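Local coordinates for zona pellucida sperm-binding protein 1 (Gallus gallus, PDB 6GF7) that probably helps build and cross-link the egg coat, the extracellular matrix that sperm meet at fertilization, here through its N-terminal immunoglobulin-like domain, at residues A[12-17]-A[67-72]; A[85-90]-A[100-105]. The protein carries 2 engineered substitutions. One frame throughout, in Å; residues are numbered along the deposited sequence.

How the contacts relate
Both contacts belong to one immunoglobulin-like domain built from two antiparallel sheets. Contact 2 lies deeper: strands 85-90 and 100-105 pair side by side within one sheet, and their regular ladder of backbone bonds has Val85, Leu87, Val102 and Tyr100 on one face, Val85 and Leu87 packed inward. Contact 1 sits at the surface end of the other sheet, where 12-17 leaves its strand and is gripped by a single buried tyrosine, Tyr69, with bonds to backbone carbonyls in place of a ladder. The two meet where Tyr12 reaches the second hairpin strand, its OH probably hydrogen-bonded to Thr105 O at 3.2 Å. Zinc ions bind carboxylates at both contacts, beside the pairings themselves.

Contact 1 (A[12-17]-A[67-72]); sequences YDCGDF and AGYEGC. With ZN (zinc ion), chain E; ZN (zinc ion), chain H.
With CG anti to its own carbonyl carbon (chi1 -72°), Tyr69 sends its ring from the end of strand 63-68 along the backbone of Gly15, Asp16 and Phe17. The phenol oxygen OH gives a hydrogen bond of 2.9 Å to Gly15 O, which it meets from above the carbonyl plane, 40° out of it. Asp16 O comes up to the ring edge, near its plane, 3.5 Å from CE2 of Tyr69. At the other end of the residue, Tyr69 N donates to Phe17 O over 2.8 Å with an N-H...O angle of 164°. One tyrosine thus grips the segment at two carbonyls, through its backbone and its side-chain tip, and probably helps to set the course of the chain as it leaves strand 9-14. Cys14 CB lies beside Tyr69 OH. The carboxylates of Asp13 and Asp16 bind zinc instead: Asp13 OD2 binds a zinc ion at 2.0 Å, completed by His11 and two waters, and Asp16 OD2 holds a second zinc ion with three waters. A type I turn from Gly68 to Gly71 carries Tyr69. Around this clasp, the Tyr69 ring stacks on Tyr81 and touches Met19 of strand 18-24, and Cys14 is disulfide-bonded to Cys106 of strand 96-106, tying the two sheets together.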
ATOM      1  N   TYR A  12     -19.903   4.015   4.846  1.00 49.37           N
ATOM      2  CA  TYR A  12     -19.468   2.640   4.668  1.00 56.98           C
ATOM      3  C   TYR A  12     -20.389   1.683   5.405  1.00 54.86           C
ATOM      4  O   TYR A  12     -21.033   2.042   6.395  1.00 64.55           O
ATOM      5  CB  TYR A  12     -18.013   2.449   5.116  1.00 55.46           C
ATOM      6  CG  TYR A  12     -17.753   2.472   6.606  1.00 54.81           C
ATOM      7  CD1 TYR A  12     -17.420   3.657   7.245  1.00 43.37           C
ATOM      8  CD2 TYR A  12     -17.770   1.304   7.362  1.00 58.07           C
ATOM      9  CE1 TYR A  12     -17.144   3.692   8.600  1.00 51.07           C
ATOM     10  CE2 TYR A  12     -17.499   1.328   8.722  1.00 55.54           C
ATOM     11  CZ  TYR A  12     -17.186   2.528   9.336  1.00 66.53           C
ATOM     12  OH  TYR A  12     -16.910   2.574  10.686  1.00 61.16           O
ATOM     13  N   ASP A  13     -20.462   0.463   4.885  1.00 57.09           N
ATOM     14  CA  ASP A  13     -21.281  -0.599   5.445  1.00 59.11           C
ATOM     15  C   ASP A  13     -20.388  -1.782   5.776  1.00 61.10           C
ATOM     16  O   ASP A  13     -19.476  -2.116   5.012  1.00 64.69           O
ATOM     17  CB  ASP A  13     -22.369  -1.051   4.470  1.00 49.66           C
ATOM     18  CG  ASP A  13     -23.371   0.033   4.172  1.00 67.33           C
ATOM     19  OD1 ASP A  13     -23.602   0.892   5.054  1.00 57.54           O
ATOM     20  OD2 ASP A  13     -23.940   0.006   3.059  1.00 67.06           O
ATOM     21  N   CYS A  14     -20.668  -2.431   6.902  1.00 60.05           N
ATOM     22  CA  CYS A  14     -19.953  -3.631   7.306  1.00 47.77           C
ATOM     23  C   CYS A  14     -20.777  -4.856   6.930  1.00 55.11           C
ATOM     24  O   CYS A  14     -21.975  -4.913   7.220  1.00 57.60           O
ATOM     25  CB  CYS A  14     -19.680  -3.602   8.807  1.00 30.37           C
ATOM     26  SG  CYS A  14     -18.711  -2.167   9.377  1.00 75.57           S
ATOM     27  N   GLY A  15     -20.131  -5.832   6.284  1.00 53.03           N
ATOM     28  CA  GLY A  15     -20.780  -7.057   5.851  1.00 51.69           C
ATOM     29  C   GLY A  15     -20.255  -8.314   6.523  1.00 67.84           C
ATOM     30  O   GLY A  15     -19.677  -8.248   7.611  1.00 67.87           O
ATOM     31  N   ASP A  16     -20.471  -9.474   5.901  1.00 61.97           N
ATOM     32  CA  ASP A  16     -20.031 -10.732   6.496  1.00 65.92           C
ATOM     33  C   ASP A  16     -18.580 -11.079   6.182  1.00 67.42           C
ATOM     34  O   ASP A  16     -17.845 -11.503   7.079  1.00 73.71           O
ATOM     35  CB  ASP A  16     -20.944 -11.873   6.037  1.00 81.85           C
ATOM     36  CG  ASP A  16     -22.337 -11.772   6.628  1.00 89.49           C
ATOM     37  OD1 ASP A  16     -22.494 -11.061   7.643  1.00 84.48           O
ATOM     38  OD2 ASP A  16     -23.266 -12.413   6.090  1.00 99.60           O
ATOM     39  N   PHE A  17     -18.139 -10.898   4.937  1.00 72.85           N
ATOM     40  CA  PHE A  17     -16.763 -11.192   4.554  1.00 60.46           C
ATOM     41  C   PHE A  17     -15.997  -9.954   4.132  1.00 59.29           C
ATOM     42  O   PHE A  17     -14.799 -10.049   3.839  1.00 64.87           O
ATOM     43  CB  PHE A  17     -16.708 -12.233   3.426  1.00 62.99           C
ATOM     44  CG  PHE A  17     -17.313 -13.556   3.785  1.00 84.76           C
ATOM     45  CD1 PHE A  17     -16.546 -14.526   4.421  1.00 69.35           C
ATOM     46  CD2 PHE A  17     -18.638 -13.840   3.482  1.00 85.67           C
ATOM     47  CE1 PHE A  17     -17.089 -15.755   4.755  1.00 69.70           C
ATOM     48  CE2 PHE A  17     -19.190 -15.069   3.812  1.00 77.69           C
ATOM     49  CZ  PHE A  17     -18.413 -16.028   4.450  1.00 83.05           C
ATOM     50  N   ALA A  67     -13.905  -4.055   0.103  1.00 47.60           N
ATOM     51  CA  ALA A  67     -12.681  -4.616   0.665  1.00 52.33           C
ATOM     52  C   ALA A  67     -13.060  -5.804   1.526  1.00 48.13           C
ATOM     53  O   ALA A  67     -13.864  -5.667   2.450  1.00 59.37           O
ATOM     54  CB  ALA A  67     -11.911  -3.584   1.495  1.00 41.32           C
ATOM     55  N   GLY A  68     -12.491  -6.965   1.219  1.00 55.52           N
ATOM     56  CA  GLY A  68     -12.706  -8.120   2.067  1.00 54.98           C
ATOM     57  C   GLY A  68     -11.977  -7.963   3.389  1.00 52.68           C
ATOM     58  O   GLY A  68     -10.876  -7.414   3.457  1.00 52.78           O
ATOM     59  N   TYR A  69     -12.608  -8.463   4.453  1.00 63.20           N
ATOM     60  CA  TYR A  69     -12.032  -8.340   5.788  1.00 54.04           C
ATOM     61  C   TYR A  69     -10.646  -8.956   5.866  1.00 44.50           C
ATOM     62  O   TYR A  69      -9.802  -8.489   6.637  1.00 61.51           O
ATOM     63  CB  TYR A  69     -12.956  -9.001   6.801  1.00 52.08           C
ATOM     64  CG  TYR A  69     -14.225  -8.240   7.072  1.00 53.88           C
ATOM     65  CD1 TYR A  69     -14.209  -6.862   7.246  1.00 52.62           C
ATOM     66  CD2 TYR A  69     -15.446  -8.898   7.148  1.00 58.05           C
ATOM     67  CE1 TYR A  69     -15.369  -6.164   7.507  1.00 47.11           C
ATOM     68  CE2 TYR A  69     -16.619  -8.206   7.404  1.00 50.64           C
ATOM     69  CZ  TYR A  69     -16.573  -6.840   7.583  1.00 44.63           C
ATOM     70  OH  TYR A  69     -17.729  -6.145   7.836  1.00 52.39           O
ATOM     71  N   GLU A  70     -10.385  -9.990   5.072  1.00 54.58           N
ATOM     72  CA  GLU A  70      -9.088 -10.647   5.064  1.00 57.09           C
ATOM     73  C   GLU A  70      -8.192 -10.135   3.942  1.00 59.00           C
ATOM     74  O   GLU A  70      -7.257 -10.830   3.535  1.00 62.26           O
ATOM     75  CB  GLU A  70      -9.284 -12.160   4.975  1.00 59.94           C
ATOM     76  CG  GLU A  70      -9.925 -12.727   6.243  1.00 71.13           C
ATOM     77  CD  GLU A  70      -9.986 -14.245   6.267  1.00 81.14           C
ATOM     78  OE1 GLU A  70      -9.212 -14.856   7.030  1.00 92.91           O
ATOM     79  OE2 GLU A  70     -10.796 -14.826   5.514  1.00 71.97           O
ATOM     80  N   GLY A  71      -8.461  -8.925   3.444  1.00 56.53           N
ATOM     81  CA  GLY A  71      -7.646  -8.346   2.398  1.00 69.15           C
ATOM     82  C   GLY A  71      -6.331  -7.776   2.908  1.00 64.15           C
ATOM     83  O   GLY A  71      -6.136  -7.547   4.101  1.00 64.89           O
ATOM     84  N   CYS A  72      -5.381  -7.527   2.007  0.59 65.57           N
ATOM     85  CA  CYS A  72      -3.998  -7.381   2.467  0.59 71.36           C
ATOM     86  C   CYS A  72      -3.749  -6.093   3.257  0.59 66.43           C
ATOM     87  O   CYS A  72      -2.910  -6.092   4.165  0.59 58.42           O
ATOM     88  CB  CYS A  72      -3.037  -7.481   1.284  0.59 74.06           C
ATOM     89  SG  CYS A  72      -2.638  -9.194   0.853  0.59 81.29           S
TER
HETATM   90 ZN    ZN E 203     -25.046   1.659   2.722  1.00 65.09          ZN
HETATM   91 ZN    ZN H 206     -24.744 -13.280   7.743  0.91124.09          ZN
HETATM   92  O   HOH W   1     -26.929   1.630   3.852  1.00 65.09           O
HETATM   93  O   HOH W   2     -25.976   1.384   0.751  1.00 65.09           O
HETATM   94  O   HOH W   3     -24.313 -13.637   9.855  0.91124.09           O
HETATM   95  O   HOH W   4     -25.952 -11.540   7.211  0.91124.09           O
HETATM   96  O   HOH W   5     -24.687 -15.110   6.550  0.91124.09           O

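Contact 2 (A[85-90]-A[100-105]); sequences VQLEEM and YEVQMT. Engineered in segment 100-105: Gln103 (natural residue Asn). With ZN (zinc ion), chain G.
The beta hairpin of strands 80-90 and 96-106 is the setting, an antiparallel pair whose two strand segments run at 149° to each other. Val85 and Val102 form a hydrogen-bonded pair with both bonds nearly along the C=O axis: Val85 N to Val102 O and Val102 N to Val85 O are each 2.8 Å. Leu87 and Tyr100 form the next such pair, Leu87 N reaching Tyr100 O at 2.6 Å and Tyr100 N reaching Leu87 O at 2.8 Å. Between them, Gln86 and Glu101 make a non-hydrogen-bonded pair with their side chains on the other face. Val85, Leu87, Tyr100 and Val102 share one face, where Val85 CB lies 3.9 Å from Val102 CG1 and Leu87 CB 4.1 Å from Tyr100 CB. Leu21 of strand 18-24, in the other sheet, packs on Val85 and Leu87, and Phe33 of strand 30-36 flanks them within the sheet. Glu89, its CG anti to the backbone N (chi1 -163°) and its chain extended, carries OE1 to the edge of the Tyr100 ring. There Tyr100 OH donates to Glu89 OE1 over 3.0 Å, from above the carboxylate plane, with ring and carboxylate planes 57° apart. The same phenol oxygen is also hydrogen-bonded to Leu8 N. A phenylalanine at Tyr100 would probably leave Glu89 OE1 and Leu8 N without this shared partner. Glu88 points its CB away from 100-105, and both its oxygens chelate a zinc ion that Lys34 also binds. Glu89 is buried and its ion pair with Arg29 is long and weak, so the phenol probably helps to satisfy its carboxylate.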
ATOM      1  N   VAL A  85      -8.856   5.041   4.650  1.00 52.37           N
ATOM      2  CA  VAL A  85      -9.012   5.310   3.229  1.00 54.77           C
ATOM      3  C   VAL A  85      -9.088   6.809   3.005  1.00 47.88           C
ATOM      4  O   VAL A  85      -9.745   7.530   3.765  1.00 45.55           O
ATOM      5  CB  VAL A  85     -10.276   4.623   2.670  1.00 55.96           C
ATOM      6  CG1 VAL A  85     -10.495   5.007   1.220  1.00 37.93           C
ATOM      7  CG2 VAL A  85     -10.190   3.107   2.842  1.00 47.69           C
ATOM      8  N   GLN A  86      -8.413   7.277   1.962  1.00 54.95           N
ATOM      9  CA  GLN A  86      -8.537   8.652   1.507  1.00 59.11           C
ATOM     10  C   GLN A  86      -9.430   8.675   0.274  1.00 59.09           C
ATOM     11  O   GLN A  86      -9.223   7.895  -0.664  1.00 54.02           O
ATOM     12  CB  GLN A  86      -7.169   9.255   1.185  1.00 58.92           C
ATOM     13  CG  GLN A  86      -7.229  10.707   0.744  1.00 66.49           C
ATOM     14  CD  GLN A  86      -5.868  11.259   0.355  1.00 78.26           C
ATOM     15  OE1 GLN A  86      -4.993  10.525  -0.100  1.00 89.71           O
ATOM     16  NE2 GLN A  86      -5.683  12.558   0.542  1.00 75.88           N
ATOM     17  N   LEU A  87     -10.417   9.564   0.277  1.00 67.80           N
ATOM     18  CA  LEU A  87     -11.284   9.776  -0.874  1.00 57.83           C
ATOM     19  C   LEU A  87     -10.802  11.030  -1.582  1.00 54.67           C
ATOM     20  O   LEU A  87     -10.697  12.092  -0.964  1.00 60.05           O
ATOM     21  CB  LEU A  87     -12.744   9.945  -0.464  1.00 64.31           C
ATOM     22  CG  LEU A  87     -13.311   8.953   0.538  1.00 57.71           C
ATOM     23  CD1 LEU A  87     -14.756   9.285   0.840  1.00 68.49           C
ATOM     24  CD2 LEU A  87     -13.192   7.580  -0.014  1.00 57.60           C
ATOM     25  N   GLU A  88     -10.487  10.902  -2.857  1.00 67.11           N
ATOM     26  CA  GLU A  88     -10.101  12.039  -3.676  1.00 63.24           C
ATOM     27  C   GLU A  88     -11.273  12.347  -4.598  1.00 55.88           C
ATOM     28  O   GLU A  88     -11.553  11.583  -5.529  1.00 55.27           O
ATOM     29  CB  GLU A  88      -8.809  11.750  -4.437  1.00 64.14           C
ATOM     30  CG  GLU A  88      -7.572  11.959  -3.560  1.00 63.26           C
ATOM     31  CD  GLU A  88      -6.259  11.902  -4.325  1.00 89.92           C
ATOM     32  OE1 GLU A  88      -6.212  11.290  -5.415  1.00 96.20           O
ATOM     33  OE2 GLU A  88      -5.261  12.473  -3.832  1.00103.01           O
ATOM     34  N   GLU A  89     -11.999  13.424  -4.289  1.00 49.98           N
ATOM     35  CA  GLU A  89     -13.027  13.927  -5.193  1.00 69.93           C
ATOM     36  C   GLU A  89     -12.345  14.607  -6.371  1.00 63.66           C
ATOM     37  O   GLU A  89     -11.529  15.515  -6.184  1.00 62.37           O
ATOM     38  CB  GLU A  89     -13.947  14.904  -4.467  1.00 67.80           C
ATOM     39  CG  GLU A  89     -15.270  15.161  -5.173  1.00 60.93           C
ATOM     40  CD  GLU A  89     -16.230  16.005  -4.341  1.00 79.81           C
ATOM     41  OE1 GLU A  89     -15.769  16.678  -3.393  1.00 82.71           O
ATOM     42  OE2 GLU A  89     -17.448  15.990  -4.630  1.00 79.09           O
ATOM     43  N   MET A  90     -12.672  14.166  -7.585  1.00 60.24           N
ATOM     44  CA  MET A  90     -11.938  14.561  -8.778  1.00 60.12           C
ATOM     45  C   MET A  90     -12.870  14.984  -9.900  1.00 62.68           C
ATOM     46  O   MET A  90     -13.943  14.400 -10.092  1.00 56.75           O
ATOM     47  CB  MET A  90     -11.071  13.416  -9.295  1.00 63.92           C
ATOM     48  CG  MET A  90      -9.694  13.334  -8.694  1.00 70.84           C
ATOM     49  SD  MET A  90      -8.869  11.876  -9.343  1.00 81.25           S
ATOM     50  CE  MET A  90      -9.145  12.068 -11.100  1.00 66.38           C
ATOM     51  N   TYR A 100     -10.838  13.533   1.474  1.00 61.24           N
ATOM     52  CA  TYR A 100     -11.480  13.127   2.713  1.00 61.28           C
ATOM     53  C   TYR A 100     -10.778  11.896   3.266  1.00 61.07           C
ATOM     54  O   TYR A 100     -10.449  10.972   2.517  1.00 58.44           O
ATOM     55  CB  TYR A 100     -12.962  12.810   2.484  1.00 69.81           C
ATOM     56  CG  TYR A 100     -13.726  13.857   1.704  1.00 68.94           C
ATOM     57  CD1 TYR A 100     -13.629  13.937   0.319  1.00 75.53           C
ATOM     58  CD2 TYR A 100     -14.582  14.735   2.351  1.00 65.64           C
ATOM     59  CE1 TYR A 100     -14.337  14.887  -0.391  1.00 75.94           C
ATOM     60  CE2 TYR A 100     -15.295  15.685   1.647  1.00 74.29           C
ATOM     61  CZ  TYR A 100     -15.171  15.756   0.282  1.00 73.23           C
ATOM     62  OH  TYR A 100     -15.885  16.698  -0.411  1.00 72.14           O
ATOM     63  N   GLU A 101     -10.558  11.877   4.577  1.00 61.04           N
ATOM     64  CA  GLU A 101      -9.998  10.717   5.256  1.00 51.96           C
ATOM     65  C   GLU A 101     -11.096  10.032   6.052  1.00 54.18           C
ATOM     66  O   GLU A 101     -11.763  10.667   6.874  1.00 59.85           O
ATOM     67  CB  GLU A 101      -8.851  11.110   6.192  1.00 64.42           C
ATOM     68  CG  GLU A 101      -7.537  11.442   5.504  1.00 78.64           C
ATOM     69  CD  GLU A 101      -6.422  11.746   6.493  1.00 85.68           C
ATOM     70  OE1 GLU A 101      -6.625  11.564   7.715  1.00 81.16           O
ATOM     71  OE2 GLU A 101      -5.339  12.169   6.044  1.00 91.47           O
ATOM     72  N   VAL A 102     -11.293   8.745   5.794  1.00 48.68           N
ATOM     73  CA  VAL A 102     -12.286   7.949   6.496  1.00 54.05           C
ATOM     74  C   VAL A 102     -11.598   6.705   7.032  1.00 59.60           C
ATOM     75  O   VAL A 102     -10.766   6.097   6.347  1.00 60.51           O
ATOM     76  CB  VAL A 102     -13.482   7.574   5.596  1.00 59.46           C
ATOM     77  CG1 VAL A 102     -13.004   6.884   4.330  1.00 66.52           C
ATOM     78  CG2 VAL A 102     -14.472   6.695   6.355  1.00 59.20           C
ATOM     79  N   GLN A 103     -11.932   6.333   8.259  1.00 65.66           N
ATOM     80  CA  GLN A 103     -11.397   5.127   8.876  1.00 69.93           C
ATOM     81  C   GLN A 103     -12.541   4.138   8.995  1.00 56.90           C
ATOM     82  O   GLN A 103     -13.462   4.336   9.792  1.00 65.32           O
ATOM     83  CB  GLN A 103     -10.777   5.407  10.243  1.00 60.62           C
ATOM     84  CG  GLN A 103     -10.039   4.202  10.813  1.00 71.37           C
ATOM     85  CD  GLN A 103      -9.389   4.479  12.152  1.00 90.59           C
ATOM     86  OE1 GLN A 103      -8.247   4.082  12.387  1.00 93.24           O
ATOM     87  NE2 GLN A 103     -10.115   5.145  13.042  1.00 88.74           N
ATOM     88  N   MET A 104     -12.468   3.066   8.221  1.00 63.65           N
ATOM     89  CA  MET A 104     -13.524   2.070   8.201  1.00 67.36           C
ATOM     90  C   MET A 104     -13.214   1.028   9.262  1.00 68.50           C
ATOM     91  O   MET A 104     -12.185   0.348   9.191  1.00 55.62           O
ATOM     92  CB  MET A 104     -13.634   1.420   6.827  1.00 62.24           C
ATOM     93  CG  MET A 104     -13.908   2.380   5.706  1.00 60.44           C
ATOM     94  SD  MET A 104     -13.792   1.496   4.157  1.00 67.11           S
ATOM     95  CE  MET A 104     -15.135   0.336   4.340  1.00 54.43           C
ATOM     96  N   THR A 105     -14.093   0.925  10.251  1.00 64.42           N
ATOM     97  CA  THR A 105     -13.945  -0.027  11.336  1.00 66.22           C
ATOM     98  C   THR A 105     -15.130  -0.974  11.307  1.00 62.59           C
ATOM     99  O   THR A 105     -16.281  -0.527  11.301  1.00 66.95           O
ATOM    100  CB  THR A 105     -13.867   0.690  12.679  1.00 64.69           C
ATOM    101  OG1 THR A 105     -12.865   1.711  12.607  1.00 72.13           O
ATOM    102  CG2 THR A 105     -13.503  -0.289  13.774  1.00 70.77           C
TER
HETATM  103 ZN    ZN G 205      -4.151  11.942  -5.626  0.70124.29          ZN
HETATM  104  O   HOH W   6      -3.404  13.693  -4.552  0.70103.01           O